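Side-chain contacts in glucuronoarabinoxylan endo-1,4-beta-xylanase (Clostridium papyrosolvens, PDB 4FMV), which probably hydrolyses internal beta-1,4 linkages of xylan as a family 30 glycoside hydrolase, this chain being the (beta/alpha)8-barrel catalytic part with its beta-rich flank: residues F235-T239 and T240-M244; M246-E249 and I250-M254; V352-S355 and S356-M359. One frame throughout, in Å; residues are numbered along the deposited sequence.

Overall arrangement
Contacts 1 and 2 follow one another along the chain and share helix 240-255 of the (beta/alpha)8 barrel, their centres about 13 Å apart. Contact 1 lies where the loop after strand 227-232 enters the helix, at the C-terminal end of that strand, the end on which barrel enzymes carry their active sites; contact 2 continues along the helix into the interior. Phe235 of contact 1 joins them, its CD1 lying 3.5 Å from CB of Met246. Contact 3 is a hairpin turn in the beta-rich part after the barrel. Its centre is about 12 Å from that of contact 1, which it touches through Ser355 and Thr240, and about 17 Å from that of contact 2, which it does not touch.

Contact 1. Residues F235-T239 and T240-M244; sequences FDDDT and TGNIM
Asp237 and Asn242 meet in a local surface contact at the start of helix 240-255, where an Asx turn leads the loop after barrel strand 227-232 into the helix. Asp237 OD1 is the hub: it accepts Thr239 N at 3.0 Å, which closes the Asx turn, and Thr239 OG1 at 2.8 Å, the latter on its syn side but 25° out of the carboxylate plane. From the helix, Asn242 ND2 adds a third, nearly straight bond to Asp237 OD1 (3.0 Å, 174°). This donor stands above the carboxylate plane, while the oxygen lies in the amide plane of Asn242. With chi1 at 59°, Asp237 CG sits between its backbone N and carbonyl carbon, which folds the carboxylate back toward the turn. Thr239 holds the N-cap position, but its side chain makes no capping bond; its carbonyl accepts Ile243 N in the first turn. Ile243 CG1 packs against the carbonyl oxygens of Asp238 and Thr239, and the Asp238 carboxylate is held by a salt bridge to Arg283. Two waters tie Asn242 to Asp236: one accepts from ND2 and donates to Asp236 OD2, the other donates to Asn242 OD1 and accepts from Asp236 N at 3.0 Å.

Contact 2. Residues M246-E249 and I250-M254; sequences MSKE and IHDSM
Successive turns of helix 240-255 bring Lys248 beside Asp252 and Met246 beside Ile250, each pair four residues apart. The polar pair is a salt bridge in which Lys248 NZ reaches Asp252 OD2 at 2.6 Å, on the syn lone pair of that oxygen. With chi1 at 165° the Lys248 CG stands anti to the backbone N and 3.4 Å from Asp252 OD2; the bends at chi2 and chi4 then bring NZ round to the syn side of the same oxygen. The ammonium group has a second partner in the ring of Tyr312, through a cation-pi contact. On another flank the fully extended Met246 runs alongside Ile250, pointing the same way, with CE 4.1 Å from Ile250 CD1. This helix links strands 227-232 and 261-266 in a beta-alpha-beta unit of the barrel: Met246 packs on Tyr264 and Ile250 on Tyr262, and both touch helix 282-291, whereas Ser247 and His251 rest on Ile327 of strand 321-328, in the beta-rich flank. Glu249 is likewise extended, and its buried carboxylate is met by Lys233 in a salt bridge and by the Tyr262 hydroxyl. One turn on, Ser253 N bonds to Glu249 O at 2.8 Å, and Ser253 OG donates to Ile250 O at 2.7 Å, so the Ile250 carbonyl takes two donors, Ser253 OG and Met254 N.

Contact 3. Residues V352-S355 and S356-M359; sequences VTDS and SRNM
Asp354 and Arg357 close a type I beta turn, with Ser355 and Ser356 at its corners, in the hairpin between strands 347-353 and 360-366. Their backbones bond both ways: Asp354 N to Arg357 O at 3.0 Å and Arg357 N to Asp354 O at 3.2 Å. The side chains repeat the pairing as a side-on salt bridge. Arg357 NH2 donates to Asp354 OD2 (2.8 Å, 175°). Arg357 NE makes a longer bond to Asp354 OD1 (3.3 Å). Both oxygens lie close to the guanidinium plane but are approached from above the carboxylate plane, the two planes being 52° apart. The bend of Arg357 at chi3 (-66°) turns the guanidinium toward the acid, while Val352 CG1 lies over one face, offset toward the rim. Asp354 OD1 also receives a weak bond from Ser356 N, and OD2 accepts from a water that bridges to Ser356 OG. Further along, Met359 N bonds to Thr353 OG1 at 2.8 Å, and that hydroxyl is also paired with Gln289 OE1. The Asp354 carbonyl and Asn358 OD1 both bind Lys282 NZ. The turn is thereby fastened to helix 282-291, on whose Tyr285 Thr353, Asn358 and Met359 pack, while Val352, Thr353 and Asp354 lie against strand 380-387.

Contact 1. Residues F235-T239 and T240-M244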
ATOM      1  N   PHE A 235       2.102  -2.489  12.210  1.00 10.39           N
ATOM      2  CA  PHE A 235       3.043  -2.377  13.310  1.00 10.97           C
ATOM      3  C   PHE A 235       2.231  -2.444  14.593  1.00 12.49           C
ATOM      4  O   PHE A 235       1.080  -1.980  14.651  1.00 11.70           O
ATOM      5  CB  PHE A 235       3.872  -1.088  13.207  1.00  8.77           C
ATOM      6  CG  PHE A 235       4.801  -1.077  12.019  1.00 12.01           C
ATOM      7  CD1 PHE A 235       4.341  -0.687  10.770  1.00 11.82           C
ATOM      8  CD2 PHE A 235       6.125  -1.496  12.149  1.00 13.41           C
ATOM      9  CE1 PHE A 235       5.181  -0.710   9.662  1.00 14.69           C
ATOM     10  CE2 PHE A 235       6.977  -1.503  11.056  1.00 13.90           C
ATOM     11  CZ  PHE A 235       6.499  -1.109   9.800  1.00 13.90           C
ATOM     12  N   ASP A 236       2.846  -3.016  15.622  1.00 13.54           N
ATOM     13  CA  ASP A 236       2.155  -3.406  16.838  1.00 13.08           C
ATOM     14  C   ASP A 236       1.424  -2.316  17.610  1.00 11.96           C
ATOM     15  O   ASP A 236       0.354  -2.567  18.144  1.00 14.06           O
ATOM     16  CB  ASP A 236       3.142  -4.080  17.799  1.00 13.49           C
ATOM     17  CG  ASP A 236       3.490  -5.497  17.380  1.00 17.39           C
ATOM     18  OD1 ASP A 236       2.761  -6.102  16.565  1.00 15.47           O
ATOM     19  OD2 ASP A 236       4.494  -6.007  17.888  1.00 20.94           O
ATOM     20  N   ASP A 237       2.033  -1.143  17.739  1.00  9.03           N
ATOM     21  CA  ASP A 237       1.518  -0.139  18.662  1.00 12.67           C
ATOM     22  C   ASP A 237       2.133   1.225  18.385  1.00 14.71           C
ATOM     23  O   ASP A 237       2.908   1.389  17.435  1.00 17.22           O
ATOM     24  CB  ASP A 237       1.818  -0.544  20.105  1.00 14.12           C
ATOM     25  CG  ASP A 237       3.296  -0.709  20.354  1.00 18.66           C
ATOM     26  OD1 ASP A 237       4.073   0.120  19.844  1.00 16.43           O
ATOM     27  OD2 ASP A 237       3.681  -1.663  21.052  1.00 25.06           O
ATOM     28  N   ASP A 238       1.797   2.187  19.241  1.00 10.35           N
ATOM     29  CA  ASP A 238       2.197   3.572  19.057  1.00 13.19           C
ATOM     30  C   ASP A 238       3.464   4.006  19.806  1.00 12.19           C
ATOM     31  O   ASP A 238       3.767   5.206  19.863  1.00  8.24           O
ATOM     32  CB  ASP A 238       1.019   4.520  19.305  1.00 12.82           C
ATOM     33  CG  ASP A 238      -0.128   4.280  18.326  1.00 16.87           C
ATOM     34  OD1 ASP A 238       0.107   4.253  17.097  1.00 11.31           O
ATOM     35  OD2 ASP A 238      -1.269   4.091  18.785  1.00 21.94           O
ATOM     36  N   THR A 239       4.162   3.061  20.429  1.00 13.73           N
ATOM     37  CA  THR A 239       5.430   3.386  21.077  1.00 13.58           C
ATOM     38  C   THR A 239       6.377   4.002  20.041  1.00 11.90           C
ATOM     39  O   THR A 239       6.275   3.729  18.851  1.00 13.07           O
ATOM     40  CB  THR A 239       6.099   2.153  21.761  1.00 16.28           C
ATOM     41  OG1 THR A 239       6.465   1.170  20.774  1.00 17.15           O
ATOM     42  CG2 THR A 239       5.141   1.530  22.755  1.00 19.10           C
ATOM     43  N   THR A 240       7.252   4.886  20.495  1.00 12.67           N
ATOM     44  CA  THR A 240       8.180   5.577  19.608  1.00 15.98           C
ATOM     45  C   THR A 240       9.022   4.649  18.702  1.00 14.53           C
ATOM     46  O   THR A 240       9.254   4.966  17.535  1.00 12.12           O
ATOM     47  CB  THR A 240       9.082   6.496  20.416  1.00 21.30           C
ATOM     48  OG1 THR A 240       8.257   7.342  21.228  1.00 24.02           O
ATOM     49  CG2 THR A 240       9.935   7.365  19.480  1.00 21.07           C
ATOM     50  N   GLY A 241       9.463   3.509  19.221  1.00 12.27           N
ATOM     51  CA  GLY A 241      10.236   2.580  18.399  1.00 16.92           C
ATOM     52  C   GLY A 241       9.482   2.160  17.141  1.00 15.37           C
ATOM     53  O   GLY A 241      10.061   2.115  16.054  1.00 15.84           O
ATOM     54  N   ASN A 242       8.194   1.842  17.298  1.00 11.63           N
ATOM     55  CA  ASN A 242       7.338   1.455  16.171  1.00 12.22           C
ATOM     56  C   ASN A 242       6.910   2.606  15.271  1.00  9.47           C
ATOM     57  O   ASN A 242       6.741   2.416  14.081  1.00 13.26           O
ATOM     58  CB  ASN A 242       6.117   0.667  16.641  1.00 11.34           C
ATOM     59  CG  ASN A 242       6.454  -0.785  16.918  1.00 15.69           C
ATOM     60  OD1 ASN A 242       7.202  -1.405  16.158  1.00 15.36           O
ATOM     61  ND2 ASN A 242       5.933  -1.328  18.014  1.00 14.57           N
ATOM     62  N   ILE A 243       6.724   3.790  15.849  1.00 10.73           N
ATOM     63  CA  ILE A 243       6.535   4.995  15.063  1.00 12.65           C
ATOM     64  C   ILE A 243       7.733   5.171  14.111  1.00 14.26           C
ATOM     65  O   ILE A 243       7.557   5.447  12.927  1.00 13.36           O
ATOM     66  CB  ILE A 243       6.360   6.250  15.977  1.00 10.59           C
ATOM     67  CG1 ILE A 243       5.104   6.103  16.849  1.00 11.67           C
ATOM     68  CG2 ILE A 243       6.224   7.507  15.147  1.00 10.40           C
ATOM     69  CD1 ILE A 243       3.889   5.636  16.082  1.00  8.84           C
ATOM     70  N   MET A 244       8.952   5.019  14.634  1.00 13.75           N
ATOM     71  CA  MET A 244      10.161   5.137  13.805  1.00 13.01           C
ATOM     72  C   MET A 244      10.338   3.960  12.839  1.00 14.42           C
ATOM     73  O   MET A 244      10.724   4.144  11.682  1.00 11.92           O
ATOM     74  CB  MET A 244      11.399   5.265  14.684  1.00 15.45           C
ATOM     75  CG  MET A 244      11.435   6.553  15.508  1.00 16.23           C
ATOM     76  SD  MET A 244      11.513   7.983  14.419  1.00 16.89           S
ATOM     77  CE  MET A 244       9.807   8.543  14.382  1.00 12.51           C
TER
HETATM   78  O   HOH W   1       6.391  -4.049  18.832  1.00 21.43           O
HETATM   79  O   HOH W   2       5.677  -3.962  15.122  1.00 27.42           O
HETATM   80  O   HOH W   3       5.160   7.564  20.302  1.00 14.68           O

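Contact 2. Residues M246-E249 and I250-M254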
ATOM      1  N   MET A 246       8.028   2.270  11.507  1.00 10.09           N
ATOM      2  CA  MET A 246       7.017   2.424  10.454  1.00  9.95           C
ATOM      3  C   MET A 246       7.365   3.578   9.518  1.00 10.78           C
ATOM      4  O   MET A 246       7.274   3.424   8.311  1.00 10.38           O
ATOM      5  CB  MET A 246       5.608   2.602  11.038  1.00  7.96           C
ATOM      6  CG  MET A 246       4.524   2.895  10.008  1.00  9.98           C
ATOM      7  SD  MET A 246       2.886   3.117  10.758  1.00 11.25           S
ATOM      8  CE  MET A 246       1.936   3.597   9.311  1.00  4.85           C
ATOM      9  N   SER A 247       7.783   4.712  10.083  1.00 13.43           N
ATOM     10  CA  SER A 247       8.243   5.862   9.281  1.00 11.58           C
ATOM     11  C   SER A 247       9.324   5.393   8.326  1.00 13.81           C
ATOM     12  O   SER A 247       9.241   5.613   7.119  1.00 11.50           O
ATOM     13  CB  SER A 247       8.819   6.964  10.181  1.00  8.72           C
ATOM     14  OG  SER A 247       7.808   7.602  10.971  1.00 11.04           O
ATOM     15  N   LYS A 248      10.352   4.747   8.880  1.00 13.23           N
ATOM     16  CA  LYS A 248      11.504   4.322   8.093  1.00  7.76           C
ATOM     17  C   LYS A 248      11.148   3.304   6.998  1.00  7.99           C
ATOM     18  O   LYS A 248      11.645   3.393   5.890  1.00 10.84           O
ATOM     19  CB  LYS A 248      12.602   3.785   9.001  1.00 12.49           C
ATOM     20  CG  LYS A 248      13.687   2.984   8.245  1.00 18.28           C
ATOM     21  CD  LYS A 248      14.945   3.765   7.986  1.00 21.04           C
ATOM     22  CE  LYS A 248      16.171   2.825   7.956  1.00 21.96           C
ATOM     23  NZ  LYS A 248      16.056   1.651   7.020  1.00 19.77           N
ATOM     24  N   GLU A 249      10.304   2.327   7.303  1.00 10.05           N
ATOM     25  CA  GLU A 249       9.913   1.351   6.286  1.00 11.58           C
ATOM     26  C   GLU A 249       9.160   1.960   5.094  1.00 11.37           C
ATOM     27  O   GLU A 249       9.370   1.569   3.934  1.00 10.92           O
ATOM     28  CB  GLU A 249       9.071   0.239   6.899  1.00 12.27           C
ATOM     29  CG  GLU A 249       8.725  -0.845   5.890  1.00 11.32           C
ATOM     30  CD  GLU A 249       8.084  -2.024   6.568  1.00 12.56           C
ATOM     31  OE1 GLU A 249       8.788  -2.773   7.272  1.00 16.22           O
ATOM     32  OE2 GLU A 249       6.875  -2.188   6.414  1.00 14.50           O
ATOM     33  N   ILE A 250       8.286   2.924   5.350  1.00  5.79           N
ATOM     34  CA  ILE A 250       7.614   3.557   4.218  1.00  5.52           C
ATOM     35  C   ILE A 250       8.635   4.290   3.351  1.00  8.53           C
ATOM     36  O   ILE A 250       8.598   4.203   2.125  1.00 11.54           O
ATOM     37  CB  ILE A 250       6.473   4.506   4.652  1.00  7.86           C
ATOM     38  CG1 ILE A 250       5.446   3.748   5.502  1.00  5.17           C
ATOM     39  CG2 ILE A 250       5.797   5.101   3.424  1.00 10.06           C
ATOM     40  CD1 ILE A 250       4.400   4.666   6.206  1.00  4.54           C
ATOM     41  N   HIS A 251       9.561   4.989   3.995  1.00 11.34           N
ATOM     42  CA  HIS A 251      10.684   5.604   3.287  1.00 12.50           C
ATOM     43  C   HIS A 251      11.413   4.571   2.434  1.00 11.96           C
ATOM     44  O   HIS A 251      11.674   4.806   1.250  1.00 11.69           O
ATOM     45  CB  HIS A 251      11.645   6.253   4.295  1.00 12.74           C
ATOM     46  CG  HIS A 251      12.995   6.573   3.729  1.00 12.88           C
ATOM     47  ND1 HIS A 251      13.343   7.841   3.310  1.00 11.39           N
ATOM     48  CD2 HIS A 251      14.082   5.794   3.523  1.00 12.00           C
ATOM     49  CE1 HIS A 251      14.591   7.826   2.870  1.00 11.13           C
ATOM     50  NE2 HIS A 251      15.062   6.598   2.985  1.00 10.36           N
ATOM     51  N   ASP A 252      11.728   3.417   3.023  1.00 12.38           N
ATOM     52  CA  ASP A 252      12.496   2.381   2.317  1.00 10.15           C
ATOM     53  C   ASP A 252      11.690   1.812   1.137  1.00 10.59           C
ATOM     54  O   ASP A 252      12.237   1.526   0.077  1.00 11.57           O
ATOM     55  CB  ASP A 252      12.910   1.254   3.281  1.00 12.44           C
ATOM     56  CG  ASP A 252      14.072   1.652   4.223  1.00 13.46           C
ATOM     57  OD1 ASP A 252      14.935   2.447   3.818  1.00 13.02           O
ATOM     58  OD2 ASP A 252      14.129   1.157   5.376  1.00 13.12           O
ATOM     59  N   SER A 253      10.382   1.662   1.314  1.00  9.91           N
ATOM     60  CA  SER A 253       9.521   1.174   0.232  1.00 11.22           C
ATOM     61  C   SER A 253       9.513   2.152  -0.946  1.00 11.33           C
ATOM     62  O   SER A 253       9.426   1.733  -2.094  1.00 11.44           O
ATOM     63  CB  SER A 253       8.077   0.960   0.719  1.00 13.25           C
ATOM     64  OG  SER A 253       7.398   2.198   0.855  1.00 11.72           O
ATOM     65  N   MET A 254       9.590   3.450  -0.646  1.00 12.89           N
ATOM     66  CA  MET A 254       9.628   4.493  -1.665  1.00 13.69           C
ATOM     67  C   MET A 254      10.997   4.604  -2.322  1.00 15.07           C
ATOM     68  O   MET A 254      11.096   4.711  -3.540  1.00 15.76           O
ATOM     69  CB  MET A 254       9.255   5.857  -1.052  1.00 11.90           C
ATOM     70  CG  MET A 254       7.788   5.978  -0.630  1.00  8.30           C
ATOM     71  SD  MET A 254       6.640   5.971  -2.025  1.00 12.02           S
ATOM     72  CE  MET A 254       5.769   4.421  -1.858  1.00  8.64           C
TER

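Contact 3. Residues V352-S355 and S356-M359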
ATOM      1  N   VAL A 352       4.329  17.634  11.551  1.00 11.58           N
ATOM      2  CA  VAL A 352       5.233  16.726  12.253  1.00 14.60           C
ATOM      3  C   VAL A 352       4.501  15.698  13.083  1.00 13.80           C
ATOM      4  O   VAL A 352       3.503  16.010  13.723  1.00 15.11           O
ATOM      5  CB  VAL A 352       6.253  17.500  13.143  1.00 17.23           C
ATOM      6  CG1 VAL A 352       5.543  18.262  14.230  1.00 17.83           C
ATOM      7  CG2 VAL A 352       7.294  16.541  13.761  1.00 16.84           C
ATOM      8  N   THR A 353       4.999  14.466  13.062  1.00 11.32           N
ATOM      9  CA  THR A 353       4.515  13.422  13.958  1.00 11.03           C
ATOM     10  C   THR A 353       5.683  12.905  14.808  1.00 13.06           C
ATOM     11  O   THR A 353       6.736  12.530  14.286  1.00 10.70           O
ATOM     12  CB  THR A 353       3.868  12.264  13.192  1.00  6.85           C
ATOM     13  OG1 THR A 353       2.680  12.720  12.516  1.00  9.39           O
ATOM     14  CG2 THR A 353       3.491  11.130  14.146  1.00 10.52           C
ATOM     15  N   ASP A 354       5.494  12.918  16.117  1.00 10.35           N
ATOM     16  CA  ASP A 354       6.484  12.411  17.068  1.00 13.26           C
ATOM     17  C   ASP A 354       5.741  11.961  18.340  1.00 15.44           C
ATOM     18  O   ASP A 354       4.517  11.763  18.295  1.00 12.14           O
ATOM     19  CB  ASP A 354       7.623  13.419  17.335  1.00 12.01           C
ATOM     20  CG  ASP A 354       7.210  14.564  18.233  1.00 14.61           C
ATOM     21  OD1 ASP A 354       6.000  14.713  18.487  1.00 15.10           O
ATOM     22  OD2 ASP A 354       8.103  15.325  18.676  1.00 16.09           O
ATOM     23  N   SER A 355       6.470  11.719  19.430  1.00 16.55           N
ATOM     24  CA  SER A 355       5.845  11.243  20.658  1.00 15.05           C
ATOM     25  C   SER A 355       4.665  12.106  21.130  1.00 16.52           C
ATOM     26  O   SER A 355       3.716  11.572  21.685  1.00 19.06           O
ATOM     27  CB  SER A 355       6.871  11.075  21.788  1.00 17.22           C
ATOM     28  OG  SER A 355       7.338  12.330  22.254  1.00 17.16           O
ATOM     29  N   SER A 356       4.759  13.430  21.015  1.00 16.42           N
ATOM     30  CA  SER A 356       3.644  14.299  21.410  1.00 17.23           C
ATOM     31  C   SER A 356       2.769  14.856  20.288  1.00 18.86           C
ATOM     32  O   SER A 356       1.754  15.511  20.559  1.00 18.10           O
ATOM     33  CB  SER A 356       4.151  15.463  22.267  1.00 18.48           C
ATOM     34  OG  SER A 356       4.904  16.360  21.471  1.00 20.27           O
ATOM     35  N   ARG A 357       3.125  14.604  19.036  1.00 14.59           N
ATOM     36  CA  ARG A 357       2.421  15.292  17.964  1.00 13.41           C
ATOM     37  C   ARG A 357       1.894  14.361  16.888  1.00 14.03           C
ATOM     38  O   ARG A 357       2.555  13.394  16.533  1.00 13.42           O
ATOM     39  CB  ARG A 357       3.301  16.375  17.360  1.00 13.16           C
ATOM     40  CG  ARG A 357       3.381  17.581  18.253  1.00 19.05           C
ATOM     41  CD  ARG A 357       4.480  18.512  17.817  1.00 23.48           C
ATOM     42  NE  ARG A 357       5.805  17.925  17.980  1.00 22.71           N
ATOM     43  CZ  ARG A 357       6.928  18.608  17.794  1.00 22.17           C
ATOM     44  NH1 ARG A 357       6.855  19.885  17.444  1.00 18.11           N
ATOM     45  NH2 ARG A 357       8.111  18.022  17.933  1.00 20.44           N
ATOM     46  N   ASN A 358       0.680  14.637  16.411  1.00 12.39           N
ATOM     47  CA  ASN A 358       0.116  13.888  15.303  1.00 12.83           C
ATOM     48  C   ASN A 358      -0.082  14.782  14.089  1.00 16.28           C
ATOM     49  O   ASN A 358      -1.032  15.554  14.038  1.00 16.40           O
ATOM     50  CB  ASN A 358      -1.217  13.300  15.755  1.00 12.05           C
ATOM     51  CG  ASN A 358      -1.025  12.174  16.753  1.00 15.73           C
ATOM     52  OD1 ASN A 358      -0.112  11.345  16.597  1.00 13.15           O
ATOM     53  ND2 ASN A 358      -1.880  12.129  17.783  1.00 15.72           N
ATOM     54  N   MET A 359       0.782  14.654  13.086  1.00 14.06           N
ATOM     55  CA  MET A 359       0.677  15.534  11.923  1.00 15.30           C
ATOM     56  C   MET A 359       0.391  16.984  12.330  1.00 17.26           C
ATOM     57  O   MET A 359      -0.391  17.656  11.666  1.00 19.91           O
ATOM     58  CB  MET A 359      -0.421  15.072  10.967  1.00 16.12           C
ATOM     59  CG  MET A 359      -0.069  13.856  10.142  1.00 19.29           C
ATOM     60  SD  MET A 359      -0.892  13.925   8.536  1.00 30.47           S
ATOM     61  CE  MET A 359      -0.478  15.583   8.049  1.00 58.14           C
TER
HETATM   62  O   HOH W   4       7.463  16.159  21.254  1.00 24.45           O